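Local coordinates for manganese-binding protein (Chlamydia trachomatis, PDB 6NSI) that binds iron, manganese and nickel ions, preferring ferrous iron, and delivers them to the membrane permease of an ABC transporter for import, at residues L5-M10 with V27-A32; N88-L93 with F171-R176; Y163-H168 with E216-N221; V15-G20 with D137-E142; Q52-N57 with N74-D79. All coordinates share one frame; numbering follows the deposited sequence.

In the fold
Contacts 1 and 5 continue one another: both use the four-stranded parallel sheet, in which strands 3-6 and 54-56 are neighbours, and backbone hydrogen bonds from L5 to L53 and F55 tie them together. Contact 1 is the buried one. The other four are partly buried. Contact 4 joins helix 9-19, whose V15 touches S6 and F55 of the sheet, to helix 129-154, and its salt bridge lies nearer the surface than the apolar packing. Contacts 2 and 3 lie across the chain's centre from contact 1 and meet where L164 packs on F171, F174 and T175. Contact 2 relies on side chains gripping backbone atoms, contact 3 on aromatic and apolar packing on the strand that leads to the iron ligand H168.

Contact 1. Residues L5-M10 with V27-A32; sequences LSMNRM and VLIDGA
S6 and V27, of strands 3-6 and 24-27, form a parallel beta bridge, and the two chains stay paired as they leave the sheet. L28 N donates to S6 O at 3.0 Å, and I29 N donates to M7 O at 2.8 Å. One residue further, a water links R9 N to I29 O, bridging a gap too wide for a direct bond.

Side chains pack on this pairing. L5 CD1 and CD2 straddle L28 CD1, each 3.6 Å from it, while M7 bends back at chi2 and chi3 and lies alongside L28, with SD 3.6 Å from L28 CD2. Its flexible thioether then carries CE onto I29 CD1. V27 CG2, anti to its own backbone N, presses on the backbone of N8, 3.3 Å from N8 C. N8 itself caps helix 9-19 by accepting from I11 N. Beyond it, R9 is folded so that NH1 reaches D30 OD2 at 2.8 Å on the syn side, 31° out of the carboxylate plane; D13 and the D264 carbonyl hold its other nitrogens. Strand, N-capped helix and parallel strand make a beta-alpha-beta unit, and as in many such folds the loops at the strand ends border the binding cleft: I29 lies about 8 Å, side chain to side chain, from the iron ligands H36 and D260.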
# COMPACT_ATOMS: atom_id res chain seq x y z
N LEU A 5 -17.09 8.67 -3.66
CA LEU A 5 -16.19 7.94 -4.55
C LEU A 5 -14.82 7.79 -3.92
O LEU A 5 -14.24 8.77 -3.41
CB LEU A 5 -16.06 8.65 -5.91
CG LEU A 5 -15.15 7.95 -6.93
CD1 LEU A 5 -15.66 6.56 -7.23
CD2 LEU A 5 -14.97 8.72 -8.22
N SER A 6 -14.29 6.57 -3.93
CA SER A 6 -12.91 6.30 -3.56
C SER A 6 -12.15 5.79 -4.78
O SER A 6 -12.68 5.01 -5.57
CB SER A 6 -12.84 5.26 -2.44
OG SER A 6 -13.45 5.73 -1.24
N MET A 7 -10.90 6.23 -4.92
CA MET A 7 -10.12 5.84 -6.10
C MET A 7 -9.86 4.34 -6.14
O MET A 7 -9.92 3.73 -7.22
CB MET A 7 -8.81 6.62 -6.15
CG MET A 7 -8.95 8.03 -6.74
SD MET A 7 -9.63 8.00 -8.41
CE MET A 7 -8.46 6.93 -9.24
N ASN A 8 -9.60 3.71 -4.99
CA ASN A 8 -9.19 2.31 -4.94
C ASN A 8 -9.75 1.66 -3.67
O ASN A 8 -10.39 2.32 -2.84
CB ASN A 8 -7.66 2.19 -5.02
CG ASN A 8 -6.95 2.88 -3.85
OD1 ASN A 8 -7.20 2.57 -2.67
ND2 ASN A 8 -6.04 3.79 -4.17
N ARG A 9 -9.49 0.34 -3.52
CA ARG A 9 -10.11 -0.40 -2.42
C ARG A 9 -9.42 -0.17 -1.08
O ARG A 9 -10.05 -0.30 -0.03
CB ARG A 9 -10.13 -1.90 -2.73
CG ARG A 9 -11.17 -2.28 -3.75
CD ARG A 9 -12.58 -2.14 -3.19
NE ARG A 9 -12.79 -2.97 -2.01
CZ ARG A 9 -12.91 -4.30 -2.05
NH1 ARG A 9 -12.86 -4.93 -3.21
NH2 ARG A 9 -13.09 -4.99 -0.93
N MET A 10 -8.12 0.15 -1.11
CA MET A 10 -7.43 0.45 0.13
C MET A 10 -8.04 1.67 0.80
O MET A 10 -8.16 1.73 2.04
CB MET A 10 -5.94 0.66 -0.16
CG MET A 10 -5.29 -0.60 -0.75
SD MET A 10 -5.42 -0.73 -2.56
CE MET A 10 -4.17 0.47 -3.03
N VAL A 27 -16.13 2.60 -5.89
CA VAL A 27 -14.69 2.55 -6.07
C VAL A 27 -14.41 2.55 -7.56
O VAL A 27 -15.07 1.84 -8.33
CB VAL A 27 -14.05 1.33 -5.37
CG1 VAL A 27 -14.52 0.01 -5.98
CG2 VAL A 27 -12.55 1.44 -5.42
N LEU A 28 -13.47 3.40 -7.98
CA LEU A 28 -13.06 3.47 -9.40
C LEU A 28 -12.20 2.28 -9.83
O LEU A 28 -12.51 1.67 -10.82
CB LEU A 28 -12.27 4.75 -9.60
CG LEU A 28 -12.76 5.62 -10.75
CD1 LEU A 28 -14.17 6.08 -10.47
CD2 LEU A 28 -11.83 6.78 -10.95
N ILE A 29 -11.19 1.95 -9.04
CA ILE A 29 -10.20 0.92 -9.42
C ILE A 29 -10.32 -0.26 -8.47
O ILE A 29 -10.27 -0.07 -7.27
CB ILE A 29 -8.78 1.52 -9.37
CG1 ILE A 29 -8.66 2.80 -10.19
CG2 ILE A 29 -7.72 0.50 -9.72
CD1 ILE A 29 -7.36 3.51 -10.02
N ASP A 30 -10.54 -1.44 -9.03
CA ASP A 30 -10.56 -2.67 -8.25
C ASP A 30 -10.10 -3.81 -9.15
O ASP A 30 -9.93 -3.64 -10.37
CB ASP A 30 -11.96 -2.98 -7.68
CG ASP A 30 -11.92 -4.03 -6.56
OD1 ASP A 30 -10.82 -4.58 -6.27
OD2 ASP A 30 -12.98 -4.32 -5.97
N GLY A 31 -9.88 -4.97 -8.52
CA GLY A 31 -9.52 -6.18 -9.25
C GLY A 31 -8.04 -6.27 -9.57
O GLY A 31 -7.17 -5.77 -8.85
N ALA A 32 -7.76 -6.90 -10.70
CA ALA A 32 -6.40 -7.20 -11.09
C ALA A 32 -5.71 -6.06 -11.86
O ALA A 32 -4.77 -6.33 -12.61
CB ALA A 32 -6.37 -8.47 -11.93
O HOH W 1 -8.52 -1.05 -5.66

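Contact 2. Residues N88-L93 with F171-R176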
# COMPACT_ATOMS: atom_id res chain seq x y z
N ASN A 88 3.14 16.73 8.64
CA ASN A 88 4.27 15.84 8.89
C ASN A 88 3.81 14.61 9.68
O ASN A 88 4.51 14.15 10.60
CB ASN A 88 5.40 16.58 9.62
CG ASN A 88 6.80 16.12 9.16
OD1 ASN A 88 6.95 15.33 8.23
ND2 ASN A 88 7.83 16.64 9.82
N CYS A 89 2.63 14.08 9.34
CA CYS A 89 2.18 12.82 9.91
C CYS A 89 3.14 11.69 9.59
O CYS A 89 3.26 10.73 10.36
CB CYS A 89 0.78 12.47 9.40
SG CYS A 89 -0.57 13.54 10.00
N PHE A 90 3.84 11.79 8.46
CA PHE A 90 4.83 10.79 8.09
C PHE A 90 5.92 11.46 7.27
O PHE A 90 5.79 12.60 6.82
CB PHE A 90 4.19 9.63 7.30
CG PHE A 90 3.91 9.94 5.86
CD1 PHE A 90 2.88 10.79 5.51
CD2 PHE A 90 4.66 9.35 4.85
CE1 PHE A 90 2.61 11.08 4.18
CE2 PHE A 90 4.39 9.62 3.51
CZ PHE A 90 3.37 10.49 3.17
N ASP A 91 7.01 10.73 7.09
CA ASP A 91 8.12 11.16 6.25
C ASP A 91 7.97 10.49 4.89
O ASP A 91 8.02 9.26 4.80
CB ASP A 91 9.46 10.81 6.89
CG ASP A 91 9.71 11.56 8.20
OD1 ASP A 91 9.19 12.70 8.35
OD2 ASP A 91 10.42 11.02 9.07
N LEU A 92 7.76 11.30 3.86
CA LEU A 92 7.62 10.79 2.49
C LEU A 92 8.88 10.05 2.05
O LEU A 92 10.00 10.52 2.24
CB LEU A 92 7.36 11.96 1.54
CG LEU A 92 7.01 11.67 0.09
CD1 LEU A 92 5.78 10.80 0.03
CD2 LEU A 92 6.78 12.98 -0.67
N LEU A 93 8.69 8.89 1.44
CA LEU A 93 9.78 8.21 0.76
C LEU A 93 9.71 8.53 -0.73
O LEU A 93 8.66 8.90 -1.26
CB LEU A 93 9.73 6.70 0.99
CG LEU A 93 9.84 6.31 2.46
CD1 LEU A 93 9.61 4.82 2.67
CD2 LEU A 93 11.18 6.76 3.03
N PHE A 171 6.74 -1.96 -0.89
CA PHE A 171 6.82 -2.24 0.54
C PHE A 171 7.93 -1.46 1.25
O PHE A 171 8.41 -1.88 2.31
CB PHE A 171 6.98 -3.75 0.75
CG PHE A 171 5.83 -4.56 0.18
CD1 PHE A 171 5.89 -5.06 -1.12
CD2 PHE A 171 4.69 -4.80 0.94
CE1 PHE A 171 4.84 -5.80 -1.64
CE2 PHE A 171 3.63 -5.54 0.42
CZ PHE A 171 3.70 -6.05 -0.87
N SER A 172 8.32 -0.31 0.70
CA SER A 172 9.35 0.48 1.38
C SER A 172 8.85 1.00 2.73
O SER A 172 9.60 0.98 3.72
CB SER A 172 9.82 1.64 0.50
OG SER A 172 10.72 1.16 -0.49
N TYR A 173 7.61 1.50 2.80
CA TYR A 173 7.09 1.97 4.09
C TYR A 173 6.97 0.82 5.09
O TYR A 173 7.34 0.95 6.26
CB TYR A 173 5.74 2.66 3.91
CG TYR A 173 5.85 3.95 3.13
CD1 TYR A 173 5.60 3.98 1.76
CD2 TYR A 173 6.21 5.13 3.76
CE1 TYR A 173 5.69 5.16 1.04
CE2 TYR A 173 6.32 6.31 3.06
CZ TYR A 173 6.06 6.32 1.70
OH TYR A 173 6.16 7.50 1.00
N PHE A 174 6.39 -0.30 4.63
CA PHE A 174 6.31 -1.53 5.41
C PHE A 174 7.68 -1.90 5.98
O PHE A 174 7.81 -2.21 7.18
CB PHE A 174 5.77 -2.63 4.47
CG PHE A 174 5.58 -3.97 5.11
CD1 PHE A 174 6.64 -4.88 5.19
CD2 PHE A 174 4.33 -4.35 5.58
CE1 PHE A 174 6.46 -6.12 5.76
CE2 PHE A 174 4.14 -5.59 6.15
CZ PHE A 174 5.20 -6.49 6.24
N THR A 175 8.70 -1.90 5.13
CA THR A 175 10.03 -2.34 5.52
C THR A 175 10.65 -1.40 6.55
O THR A 175 11.28 -1.84 7.52
CB THR A 175 10.92 -2.41 4.28
OG1 THR A 175 10.41 -3.40 3.36
CG2 THR A 175 12.37 -2.70 4.67
N ARG A 176 10.51 -0.10 6.32
CA ARG A 176 11.04 0.91 7.24
C ARG A 176 10.39 0.80 8.62
O ARG A 176 11.07 0.91 9.65
CB ARG A 176 10.85 2.30 6.63
CG ARG A 176 11.63 3.44 7.33
CD ARG A 176 11.26 4.83 6.74
NE ARG A 176 9.84 5.14 6.89
CZ ARG A 176 9.26 6.30 6.55
NH1 ARG A 176 9.98 7.29 6.01
NH2 ARG A 176 7.94 6.48 6.74
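The backbone N of L93 donates to Y173 OH at 2.9 Å, with a nearly straight N-H...O angle of 165°. The same phenolic oxygen is also hydrogen-bonded to the D100 carbonyl, so tyrosine suits this place: one hydroxyl can serve two backbone groups of an irregular loop. R176 looks after another. Its NH1 donates to D91 O at 3.0 Å, close to the guanidinium plane but tilted from that of the carbonyl, and NH2 adds a weak second bond at 3.4 Å. The D91 carboxylate does not touch the guanidinium, although an opposite charge 4.8 Å away, from OD2 to R176 NH1, may still favour the cation.

L93 fits between these two anchors. With CG anti to its carbonyl carbon (chi1 -60°), it lays CD1 over the face of the Y173 ring, 3.7 Å from the centroid, a CH-pi contact, and puts CD2 3.3 Å from R176 NH1. F90 turns a ring edge to Y173 OH, its CE2 3.7 Å away, while the two rings meet obliquely. At the start of the helix, S172 OG bonds to N169, and F171 O takes both the amide and the hydroxyl of T175, which approach from opposite faces of its plane. Loop 88-93 has no regular helix or strand; side chains of the helix serve the D91 carbonyl and the L93 amide, with L93 packed between the two polar anchors.

Contact 3. Residues Y163-H168 with E216-N221; sequences YLVTGH and EYISAN. With FE (Fe (III) ion), chain B; NA (sodium ion), chain C.
Y163 turns its ring flat against N221: the amide and ring planes are 10° apart, stacked, with N221 CG 3.6 Å above the ring and CB making a CH-pi contact over it. At its edge, CD1 of Y163 comes 3.4 Å from Y217 OH, a hydroxyl whose hydrogen bond goes to the S192 carbonyl. L164 points the other way, into helix 172-178. V165 faces the helix again: CG2, placed anti to the carbonyl carbon, meets Y217 CE1 at 3.7 Å and then I218 CG1, a small branched group suited to a strand packed against a helix. Past the strand, T166 OG1 donates to H168 O at 2.6 Å, tying T166 to H168 in the loop. H168 NE2 binds the iron at 2.2 Å, alongside H36, H102 and D260, while its ND1 bonds to E229, which fixes the imidazole's rotation. Without a hydrogen bond between the segments, packing, including the N221 amide-on-ring stack, joins helix 208-221 to the strand leading into the metal site.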
# COMPACT_ATOMS: atom_id res chain seq x y z
N TYR A 163 15.08 -9.25 5.02
CA TYR A 163 15.48 -8.75 3.71
C TYR A 163 14.35 -9.17 2.78
O TYR A 163 14.13 -10.37 2.57
CB TYR A 163 16.83 -9.34 3.26
CG TYR A 163 17.97 -8.88 4.15
CD1 TYR A 163 18.58 -7.66 3.92
CD2 TYR A 163 18.39 -9.64 5.23
CE1 TYR A 163 19.61 -7.20 4.74
CE2 TYR A 163 19.42 -9.20 6.07
CZ TYR A 163 20.02 -7.98 5.81
OH TYR A 163 21.03 -7.54 6.62
N LEU A 164 13.61 -8.18 2.28
CA LEU A 164 12.33 -8.38 1.61
C LEU A 164 12.47 -8.14 0.11
O LEU A 164 12.58 -6.99 -0.34
CB LEU A 164 11.26 -7.47 2.21
CG LEU A 164 9.87 -7.55 1.57
CD1 LEU A 164 9.30 -8.97 1.64
CD2 LEU A 164 8.96 -6.54 2.24
N VAL A 165 12.44 -9.22 -0.67
CA VAL A 165 12.59 -9.15 -2.12
C VAL A 165 11.21 -9.32 -2.74
O VAL A 165 10.59 -10.38 -2.61
CB VAL A 165 13.57 -10.22 -2.65
CG1 VAL A 165 13.70 -10.11 -4.18
CG2 VAL A 165 14.95 -10.09 -1.97
N THR A 166 10.72 -8.29 -3.42
CA THR A 166 9.38 -8.32 -4.00
C THR A 166 9.42 -7.97 -5.49
O THR A 166 10.48 -7.68 -6.05
CB THR A 166 8.44 -7.35 -3.29
OG1 THR A 166 8.88 -6.00 -3.56
CG2 THR A 166 8.44 -7.62 -1.78
N GLY A 167 8.23 -8.01 -6.10
CA GLY A 167 8.13 -7.76 -7.53
C GLY A 167 8.44 -6.33 -7.91
O GLY A 167 9.25 -6.08 -8.82
N HIS A 168 7.76 -5.36 -7.27
CA HIS A 168 8.13 -3.95 -7.40
C HIS A 168 8.23 -3.33 -6.01
O HIS A 168 8.00 -3.99 -5.00
CB HIS A 168 7.18 -3.17 -8.34
CG HIS A 168 5.85 -2.76 -7.75
ND1 HIS A 168 4.89 -3.67 -7.35
CD2 HIS A 168 5.28 -1.53 -7.63
CE1 HIS A 168 3.81 -3.01 -6.96
NE2 HIS A 168 4.02 -1.72 -7.12
N GLU A 216 22.47 -10.29 -7.12
CA GLU A 216 23.60 -10.05 -6.23
C GLU A 216 23.14 -9.73 -4.81
O GLU A 216 23.77 -10.16 -3.82
CB GLU A 216 24.48 -8.93 -6.79
CG GLU A 216 25.16 -9.28 -8.12
CD GLU A 216 26.25 -8.29 -8.51
OE1 GLU A 216 26.08 -7.07 -8.30
OE2 GLU A 216 27.28 -8.72 -9.04
N TYR A 217 22.04 -8.98 -4.68
CA TYR A 217 21.46 -8.74 -3.36
C TYR A 217 21.05 -10.04 -2.68
O TYR A 217 21.30 -10.23 -1.49
CB TYR A 217 20.27 -7.80 -3.50
CG TYR A 217 19.48 -7.46 -2.24
CD1 TYR A 217 18.50 -8.32 -1.75
CD2 TYR A 217 19.67 -6.24 -1.59
CE1 TYR A 217 17.73 -7.99 -0.62
CE2 TYR A 217 18.90 -5.90 -0.45
CZ TYR A 217 17.94 -6.78 0.02
OH TYR A 217 17.15 -6.46 1.13
N ILE A 218 20.41 -10.94 -3.43
CA ILE A 218 19.97 -12.22 -2.86
C ILE A 218 21.18 -13.00 -2.35
O ILE A 218 21.16 -13.55 -1.24
CB ILE A 218 19.17 -13.02 -3.91
CG1 ILE A 218 17.73 -12.53 -3.99
CG2 ILE A 218 19.23 -14.52 -3.64
CD1 ILE A 218 17.03 -13.06 -5.23
N SER A 219 22.26 -13.03 -3.12
CA SER A 219 23.42 -13.80 -2.69
C SER A 219 24.20 -13.07 -1.59
O SER A 219 24.74 -13.73 -0.69
CB SER A 219 24.30 -14.12 -3.90
OG SER A 219 25.21 -13.08 -4.16
N ALA A 220 24.23 -11.74 -1.61
CA ALA A 220 24.94 -11.01 -0.55
C ALA A 220 24.24 -11.19 0.79
O ALA A 220 24.90 -11.35 1.81
CB ALA A 220 25.05 -9.53 -0.90
N ASN A 221 22.91 -11.16 0.79
CA ASN A 221 22.13 -11.26 2.03
C ASN A 221 21.61 -12.66 2.30
O ASN A 221 20.87 -12.85 3.27
CB ASN A 221 20.98 -10.26 1.99
CG ASN A 221 21.46 -8.84 1.93
OD1 ASN A 221 21.05 -8.05 1.07
ND2 ASN A 221 22.38 -8.50 2.81
FE FE B . 2.61 -0.01 -6.74
NA NA C . 25.80 -15.60 0.14
O HOH W 2 26.46 -13.91 1.88

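Contact 4. Residues V15-G20 with D137-E142; sequences VSRITG and DQILSE
R17 and I139 bring the backbones of the two segments closest, on helix 9-19 and the long helix 129-154, which in binding proteins of this family spans the two lobes. The short segments cross obliquely, 137° between their N-to-C directions, with axes 9.5 Å apart at closest approach.

From CB the R17 chain bends at chi2 and chi3, so that CB, CG and CD carry it across without touching segment 137-142 and its flat end comes to lie on I139. NE sits 3.9 Å from I139 CD1, and CZ rests 3.8 Å from I139 CB, which covers one face of the guanidinium. A branched aliphatic side chain suits this flat cationic face, whose N-H groups point outward along the edge. At the tip, NH2 makes a salt bridge to E142, 2.8 Å from OE1 and 2.9 Å from OE2, the carboxylate turned 38° from the guanidinium. Deeper in, I18 CG1 loosely meets I139 CG2 at 4.5 Å, while I18 also packs on F132 and L121. E142 is steadied from its own helix: Q138 NE2 donates to E142 OE1 at 2.9 Å, on the anti lone pair of that oxygen, which lies 8° out of the Q138 amide plane.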
# COMPACT_ATOMS: atom_id res chain seq x y z
N VAL A 15 -13.27 4.09 4.08
CA VAL A 15 -14.38 5.05 3.99
C VAL A 15 -15.70 4.36 4.34
O VAL A 15 -16.50 4.88 5.13
CB VAL A 15 -14.44 5.69 2.59
CG1 VAL A 15 -15.68 6.57 2.47
CG2 VAL A 15 -13.21 6.53 2.32
N SER A 16 -15.93 3.18 3.77
CA SER A 16 -17.20 2.48 3.97
C SER A 16 -17.41 2.11 5.43
O SER A 16 -18.56 2.03 5.89
CB SER A 16 -17.26 1.23 3.09
OG SER A 16 -17.10 1.57 1.72
N ARG A 17 -16.32 1.87 6.17
CA ARG A 17 -16.43 1.55 7.59
C ARG A 17 -16.82 2.78 8.41
O ARG A 17 -17.55 2.66 9.40
CB ARG A 17 -15.11 0.96 8.12
CG ARG A 17 -14.95 -0.56 7.95
CD ARG A 17 -15.72 -1.33 9.02
NE ARG A 17 -14.90 -1.72 10.18
CZ ARG A 17 -15.02 -1.20 11.40
NH1 ARG A 17 -15.91 -0.24 11.64
NH2 ARG A 17 -14.24 -1.62 12.39
N ILE A 18 -16.34 3.96 8.02
CA ILE A 18 -16.75 5.18 8.72
C ILE A 18 -18.21 5.49 8.45
O ILE A 18 -18.94 5.87 9.37
CB ILE A 18 -15.85 6.36 8.31
CG1 ILE A 18 -14.42 6.13 8.79
CG2 ILE A 18 -16.41 7.67 8.87
CD1 ILE A 18 -13.43 7.09 8.16
N THR A 19 -18.67 5.34 7.20
CA THR A 19 -20.02 5.77 6.85
C THR A 19 -21.08 4.72 7.11
O THR A 19 -22.23 5.08 7.38
CB THR A 19 -20.10 6.20 5.38
OG1 THR A 19 -19.78 5.10 4.51
CG2 THR A 19 -19.19 7.38 5.09
N GLY A 20 -20.73 3.44 7.04
CA GLY A 20 -21.74 2.39 7.07
C GLY A 20 -22.87 2.63 6.09
O GLY A 20 -22.65 3.03 4.94
N ASP A 137 -13.96 5.93 15.36
CA ASP A 137 -13.34 5.49 16.60
C ASP A 137 -13.12 3.99 16.60
O ASP A 137 -12.06 3.51 17.02
CB ASP A 137 -14.22 5.89 17.79
CG ASP A 137 -14.32 7.38 17.96
OD1 ASP A 137 -13.48 8.10 17.38
OD2 ASP A 137 -15.24 7.84 18.68
N GLN A 138 -14.11 3.23 16.13
CA GLN A 138 -13.99 1.78 16.15
C GLN A 138 -12.90 1.30 15.20
O GLN A 138 -12.01 0.55 15.60
CB GLN A 138 -15.34 1.14 15.82
CG GLN A 138 -15.40 -0.34 16.17
CD GLN A 138 -14.81 -0.66 17.54
OE1 GLN A 138 -15.03 0.07 18.52
NE2 GLN A 138 -14.07 -1.76 17.63
N ILE A 139 -12.94 1.73 13.93
CA ILE A 139 -11.97 1.20 12.98
C ILE A 139 -10.56 1.67 13.33
O ILE A 139 -9.59 0.91 13.22
CB ILE A 139 -12.35 1.55 11.53
CG1 ILE A 139 -11.39 0.86 10.55
CG2 ILE A 139 -12.39 3.05 11.30
CD1 ILE A 139 -11.21 -0.63 10.86
N LEU A 140 -10.43 2.91 13.80
CA LEU A 140 -9.12 3.44 14.17
C LEU A 140 -8.48 2.64 15.30
O LEU A 140 -7.27 2.40 15.29
CB LEU A 140 -9.23 4.91 14.55
CG LEU A 140 -9.35 5.90 13.39
CD1 LEU A 140 -9.76 7.29 13.91
CD2 LEU A 140 -8.04 5.94 12.62
N SER A 141 -9.27 2.24 16.30
CA SER A 141 -8.69 1.44 17.38
C SER A 141 -8.44 0.01 16.94
O SER A 141 -7.52 -0.65 17.46
CB SER A 141 -9.61 1.46 18.60
OG SER A 141 -10.80 0.78 18.31
N GLU A 142 -9.23 -0.49 15.99
CA GLU A 142 -8.94 -1.80 15.43
C GLU A 142 -7.64 -1.77 14.62
O GLU A 142 -6.85 -2.72 14.68
CB GLU A 142 -10.12 -2.26 14.57
CG GLU A 142 -11.30 -2.79 15.36
CD GLU A 142 -12.52 -3.08 14.50
OE1 GLU A 142 -13.65 -2.76 14.91
OE2 GLU A 142 -12.35 -3.63 13.39

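Contact 5. Residues Q52-N57 with N74-D79; sequences QLIFCN and NPKVVD
N74 ND2 rests 4.0 Å from I54 CD1, while its OD1 accepts from K76 N at 2.8 Å. This Asx turn, within a type I beta turn, starts the strand. K76 sends its extended chain past I54 and Q52 O, the ammonium bonding to the carbonyls of S51 and M48. Its own carbonyl opens the pairing: I54 N donates to K76 O at 2.8 Å. V77 shares one sheet face with I54 and C56, placing CG1 3.7 Å from C56 SG. V78 N returns a bond to I54 O at 2.8 Å, and C56 N completes the ladder to V78 O at 2.9 Å. On the other face V78 lies beside F55, CB 3.5 Å from ring atom CD2; beta-branched residues favour such extended backbone. D79 ends the strand and caps the next helix through Q82 N. Two parallel strands joined through helix 65-71, whose L71 packs on I54, C56 and V77, form a classic beta-alpha-beta crossover at the sheet's edge.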
# COMPACT_ATOMS: atom_id res chain seq x y z
N GLN A 52 -20.22 13.01 -4.07
CA GLN A 52 -20.08 14.20 -3.23
C GLN A 52 -18.63 14.46 -2.82
O GLN A 52 -18.28 15.62 -2.54
CB GLN A 52 -20.92 14.07 -1.95
CG GLN A 52 -22.43 13.93 -2.19
CD GLN A 52 -23.02 15.06 -3.01
OE1 GLN A 52 -22.72 16.23 -2.79
NE2 GLN A 52 -23.88 14.70 -3.97
N LEU A 53 -17.82 13.41 -2.77
CA LEU A 53 -16.42 13.49 -2.37
C LEU A 53 -15.67 12.44 -3.17
O LEU A 53 -16.20 11.36 -3.43
CB LEU A 53 -16.25 13.21 -0.86
CG LEU A 53 -16.69 14.25 0.17
CD1 LEU A 53 -16.59 13.67 1.58
CD2 LEU A 53 -15.86 15.52 0.05
N ILE A 54 -14.44 12.77 -3.58
CA ILE A 54 -13.56 11.86 -4.32
C ILE A 54 -12.28 11.70 -3.51
O ILE A 54 -11.47 12.63 -3.42
CB ILE A 54 -13.24 12.36 -5.72
CG1 ILE A 54 -14.51 12.48 -6.56
CG2 ILE A 54 -12.21 11.44 -6.39
CD1 ILE A 54 -14.31 13.18 -7.89
N PHE A 55 -12.08 10.51 -2.95
CA PHE A 55 -10.94 10.23 -2.08
C PHE A 55 -9.78 9.65 -2.91
O PHE A 55 -9.92 8.59 -3.52
CB PHE A 55 -11.35 9.29 -0.96
CG PHE A 55 -12.13 9.96 0.14
CD1 PHE A 55 -13.51 9.79 0.24
CD2 PHE A 55 -11.49 10.76 1.09
CE1 PHE A 55 -14.23 10.41 1.25
CE2 PHE A 55 -12.21 11.38 2.11
CZ PHE A 55 -13.58 11.20 2.19
N CYS A 56 -8.66 10.38 -2.94
CA CYS A 56 -7.45 10.02 -3.68
C CYS A 56 -6.30 9.73 -2.73
O CYS A 56 -6.23 10.28 -1.62
CB CYS A 56 -7.02 11.15 -4.61
SG CYS A 56 -8.30 11.65 -5.74
N ASN A 57 -5.37 8.91 -3.21
CA ASN A 57 -4.15 8.65 -2.45
C ASN A 57 -3.20 9.83 -2.51
O ASN A 57 -2.52 10.13 -1.53
CB ASN A 57 -3.44 7.40 -3.00
CG ASN A 57 -2.28 6.98 -2.13
OD1 ASN A 57 -2.47 6.24 -1.18
ND2 ASN A 57 -1.06 7.42 -2.46
N ASN A 74 -10.28 19.84 -8.81
CA ASN A 74 -11.63 19.40 -8.50
C ASN A 74 -11.91 19.62 -7.02
O ASN A 74 -11.24 19.01 -6.18
CB ASN A 74 -11.79 17.93 -8.87
CG ASN A 74 -13.22 17.48 -8.84
OD1 ASN A 74 -13.99 17.86 -7.96
ND2 ASN A 74 -13.60 16.66 -9.81
N PRO A 75 -12.89 20.46 -6.66
CA PRO A 75 -13.17 20.70 -5.23
C PRO A 75 -13.66 19.47 -4.48
O PRO A 75 -13.60 19.46 -3.25
CB PRO A 75 -14.26 21.78 -5.26
CG PRO A 75 -14.29 22.31 -6.66
CD PRO A 75 -13.80 21.21 -7.54
N LYS A 76 -14.13 18.43 -5.18
CA LYS A 76 -14.53 17.19 -4.51
C LYS A 76 -13.34 16.36 -4.03
O LYS A 76 -13.54 15.43 -3.24
CB LYS A 76 -15.36 16.31 -5.44
CG LYS A 76 -16.65 16.92 -5.91
CD LYS A 76 -17.39 15.98 -6.84
CE LYS A 76 -18.69 16.63 -7.29
NZ LYS A 76 -19.41 15.83 -8.32
N VAL A 77 -12.12 16.63 -4.50
CA VAL A 77 -11.00 15.72 -4.24
C VAL A 77 -10.49 15.92 -2.82
O VAL A 77 -10.21 17.05 -2.39
CB VAL A 77 -9.87 15.93 -5.26
CG1 VAL A 77 -8.63 15.19 -4.81
CG2 VAL A 77 -10.30 15.44 -6.64
N VAL A 78 -10.39 14.82 -2.08
CA VAL A 78 -9.68 14.74 -0.81
C VAL A 78 -8.37 14.00 -1.10
O VAL A 78 -8.39 12.80 -1.40
CB VAL A 78 -10.50 14.01 0.26
CG1 VAL A 78 -9.65 13.78 1.50
CG2 VAL A 78 -11.78 14.78 0.59
N ASP A 79 -7.25 14.71 -1.04
CA ASP A 79 -5.92 14.16 -1.32
C ASP A 79 -5.31 13.69 0.00
O ASP A 79 -4.67 14.45 0.73
CB ASP A 79 -5.04 15.19 -2.01
CG ASP A 79 -3.70 14.62 -2.48
OD1 ASP A 79 -3.14 13.74 -1.80
OD2 ASP A 79 -3.20 15.08 -3.53